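Local coordinates for Pdx2 protein (Plasmodium falciparum, PDB 2ABW), which hydrolyses glutamine to glutamate and ammonia, the ammonia being channelled to the Pdx1 active site for synthesis of pyridoxal 5'-phosphate (vitamin B6), at residues K146-A151 with H202-Q207. Residues are numbered along the deposited sequence; the frame is centred on the assembly and turned at random.
Sequences KDLTAA and HTAFQQ
Leu148 and His202 meet in a CH-pi contact. The methyl CD2 of Leu148 sits over one face of the imidazole, 3.6 Å from the ring centroid and only 3° off its normal. All five ring atoms lie at nearly the same distance from this methyl, so it is centred on the face. CB of His202 points toward segment 146-151. A chi1 of 75°, with CG between the backbone N and the carbonyl carbon, helps to turn the ring face to the methyl.

Plain apolar packing continues the contact. The other methyl, CD1 of Leu148, touches the buried CB of Ala204 at 3.5 Å. The two branches thus divide the work, CD2 taking the ring and CD1 the first turn of helix 204-219. Leu148 also packs on Ile137 of strand 130-137.

Thr149 approaches the same ring at its edge. Its OG1 lies 4.0 Å from CE1 of His202, a loose van der Waals contact. The Thr149 side chain also leans on Ile132 and Leu200.

Leu148 and Ala150 form backbone hydrogen bonds with Leu135 and Cys133 of strand 130-137. The carbonyl O of His202 accepts one from His21 NE2. The contact joins Leu148 and Thr149, at the edge of the large mixed sheet, to the loop before helix 204-219 and its first turn. His202 lies near the Cys87-His196-Glu198 triad of this class I glutamine amidotransferase but is not part of it. Cohesion between the segments is probably mostly dispersion and shape, with a small electrostatic part in the CH-pi contact.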
ATOM      1  N   LYS A 146     -17.380  -4.382  12.219  1.00 20.57           N
ATOM      2  CA  LYS A 146     -18.371  -3.705  11.442  1.00 22.76           C
ATOM      3  C   LYS A 146     -18.169  -2.168  11.470  1.00 21.56           C
ATOM      4  O   LYS A 146     -17.663  -1.602  12.408  1.00 22.89           O
ATOM      5  CB  LYS A 146     -19.745  -4.041  11.984  1.00 24.58           C
ATOM      6  CG  LYS A 146     -19.976  -3.558  13.330  1.00 26.66           C
ATOM      7  CD  LYS A 146     -21.437  -3.183  13.573  1.00 31.78           C
ATOM      8  CE  LYS A 146     -21.583  -2.404  14.861  1.00 35.12           C
ATOM      9  NZ  LYS A 146     -22.384  -1.161  14.678  1.00 37.88           N
ATOM     10  N   ASP A 147     -18.621  -1.522  10.408  1.00 22.76           N
ATOM     11  CA  ASP A 147     -18.668  -0.071  10.340  1.00 21.08           C
ATOM     12  C   ASP A 147     -17.347   0.629  10.491  1.00 19.96           C
ATOM     13  O   ASP A 147     -17.259   1.739  11.028  1.00 20.38           O
ATOM     14  CB  ASP A 147     -19.756   0.531  11.182  1.00 22.00           C
ATOM     15  CG  ASP A 147     -21.147   0.095  10.677  1.00 25.10           C
ATOM     16  OD1 ASP A 147     -21.451   0.240   9.465  1.00 27.20           O
ATOM     17  OD2 ASP A 147     -21.874  -0.452  11.529  1.00 28.47           O
ATOM     18  N   LEU A 148     -16.349   0.070   9.835  1.00 18.55           N
ATOM     19  CA  LEU A 148     -15.093   0.796   9.824  1.00 18.64           C
ATOM     20  C   LEU A 148     -15.099   1.886   8.806  1.00 18.45           C
ATOM     21  O   LEU A 148     -15.884   1.846   7.859  1.00 19.50           O
ATOM     22  CB  LEU A 148     -13.912  -0.139   9.509  1.00 20.05           C
ATOM     23  CG  LEU A 148     -13.536  -1.124  10.627  1.00 21.93           C
ATOM     24  CD1 LEU A 148     -12.626  -2.221  10.113  1.00 19.78           C
ATOM     25  CD2 LEU A 148     -12.851  -0.348  11.787  1.00 23.29           C
ATOM     26  N   THR A 149     -14.210   2.853   8.990  1.00 18.54           N
ATOM     27  CA  THR A 149     -14.161   4.043   8.179  1.00 18.42           C
ATOM     28  C   THR A 149     -12.779   4.193   7.537  1.00 18.91           C
ATOM     29  O   THR A 149     -11.814   3.544   7.922  1.00 19.03           O
ATOM     30  CB  THR A 149     -14.420   5.277   9.035  1.00 19.87           C
ATOM     31  OG1 THR A 149     -13.653   5.163  10.244  1.00 22.34           O
ATOM     32  CG2 THR A 149     -15.900   5.255   9.365  1.00 22.80           C
ATOM     33  N   ALA A 150     -12.760   5.035   6.507  1.00 17.13           N
ATOM     34  CA  ALA A 150     -11.554   5.386   5.812  1.00 17.89           C
ATOM     35  C   ALA A 150     -11.532   6.865   5.535  1.00 17.04           C
ATOM     36  O   ALA A 150     -12.540   7.477   5.179  1.00 18.00           O
ATOM     37  CB  ALA A 150     -11.538   4.677   4.451  1.00 18.86           C
ATOM     38  N   ALA A 151     -10.331   7.451   5.625  1.00 17.69           N
ATOM     39  CA  ALA A 151     -10.141   8.859   5.290  1.00 18.24           C
ATOM     40  C   ALA A 151      -9.526   9.016   3.909  1.00 17.73           C
ATOM     41  O   ALA A 151      -8.360   8.640   3.671  1.00 18.98           O
ATOM     42  CB  ALA A 151      -9.244   9.485   6.374  1.00 18.21           C
ATOM     43  N   HIS A 202      -8.414   4.044  14.260  1.00 16.27           N
ATOM     44  CA  HIS A 202      -8.415   2.562  14.291  1.00 16.32           C
ATOM     45  C   HIS A 202      -7.258   2.031  13.490  1.00 16.69           C
ATOM     46  O   HIS A 202      -6.696   2.751  12.658  1.00 16.40           O
ATOM     47  CB  HIS A 202      -9.676   1.942  13.815  1.00 16.95           C
ATOM     48  CG  HIS A 202      -9.885   1.977  12.343  1.00 16.97           C
ATOM     49  ND1 HIS A 202     -10.757   2.826  11.663  1.00 22.57           N
ATOM     50  CD2 HIS A 202      -9.384   1.135  11.398  1.00 14.68           C
ATOM     51  CE1 HIS A 202     -10.686   2.545  10.349  1.00 14.03           C
ATOM     52  NE2 HIS A 202      -9.871   1.521  10.184  1.00 23.04           N
ATOM     53  N   THR A 203      -6.930   0.771  13.764  1.00 15.66           N
ATOM     54  CA  THR A 203      -5.713   0.155  13.218  1.00 16.51           C
ATOM     55  C   THR A 203      -6.061  -1.094  12.363  1.00 15.58           C
ATOM     56  O   THR A 203      -5.229  -2.002  12.235  1.00 15.99           O
ATOM     57  CB  THR A 203      -4.705  -0.252  14.317  1.00 16.55           C
ATOM     58  OG1 THR A 203      -5.369  -1.052  15.285  1.00 16.78           O
ATOM     59  CG2 THR A 203      -4.079   1.030  15.018  1.00 17.78           C
ATOM     60  N   ALA A 204      -7.248  -1.165  11.810  1.00 15.14           N
ATOM     61  CA  ALA A 204      -7.752  -2.443  11.200  1.00 13.49           C
ATOM     62  C   ALA A 204      -6.838  -2.865  10.076  1.00 13.45           C
ATOM     63  O   ALA A 204      -6.494  -4.052   9.967  1.00 14.80           O
ATOM     64  CB  ALA A 204      -9.145  -2.225  10.657  1.00 14.89           C
ATOM     65  N   PHE A 205      -6.478  -1.961   9.150  1.00 14.74           N
ATOM     66  CA  PHE A 205      -5.674  -2.375   7.990  1.00 13.34           C
ATOM     67  C   PHE A 205      -4.235  -2.746   8.382  1.00 13.53           C
ATOM     68  O   PHE A 205      -3.575  -3.584   7.756  1.00 13.64           O
ATOM     69  CB  PHE A 205      -5.752  -1.360   6.867  1.00 14.07           C
ATOM     70  CG  PHE A 205      -7.125  -1.418   6.154  1.00 13.89           C
ATOM     71  CD1 PHE A 205      -8.189  -0.733   6.676  1.00 18.16           C
ATOM     72  CD2 PHE A 205      -7.325  -2.278   5.087  1.00 15.30           C
ATOM     73  CE1 PHE A 205      -9.447  -0.842   6.084  1.00 14.60           C
ATOM     74  CE2 PHE A 205      -8.604  -2.362   4.490  1.00 14.28           C
ATOM     75  CZ  PHE A 205      -9.633  -1.713   5.043  1.00 14.27           C
ATOM     76  N   GLN A 206      -3.726  -2.026   9.387  1.00 13.08           N
ATOM     77  CA  GLN A 206      -2.432  -2.383   9.928  1.00 14.68           C
ATOM     78  C   GLN A 206      -2.446  -3.802  10.492  1.00 12.70           C
ATOM     79  O   GLN A 206      -1.525  -4.629  10.262  1.00 13.56           O
ATOM     80  CB  GLN A 206      -1.980  -1.398  11.036  1.00 13.87           C
ATOM     81  CG  GLN A 206      -1.612  -0.030  10.463  1.00 13.75           C
ATOM     82  CD  GLN A 206      -2.764   0.900  10.209  1.00 15.76           C
ATOM     83  OE1 GLN A 206      -3.869   0.578  10.581  1.00 16.04           O
ATOM     84  NE2 GLN A 206      -2.471   2.077   9.629  1.00 16.17           N
ATOM     85  N   GLN A 207      -3.460  -4.130  11.227  1.00 13.29           N
ATOM     86  CA  GLN A 207      -3.616  -5.467  11.792  1.00 13.91           C
ATOM     87  C   GLN A 207      -3.721  -6.499  10.699  1.00 14.47           C
ATOM     88  O   GLN A 207      -3.078  -7.560  10.773  1.00 14.67           O
ATOM     89  CB  GLN A 207      -4.817  -5.481  12.694  1.00 16.53           C
ATOM     90  CG  GLN A 207      -4.882  -6.861  13.386  1.00 16.30           C
ATOM     91  CD  GLN A 207      -6.082  -7.012  14.318  1.00 18.60           C
ATOM     92  OE1 GLN A 207      -6.909  -6.086  14.487  1.00 22.93           O
ATOM     93  NE2 GLN A 207      -6.186  -8.157  14.891  1.00 24.68           N
TER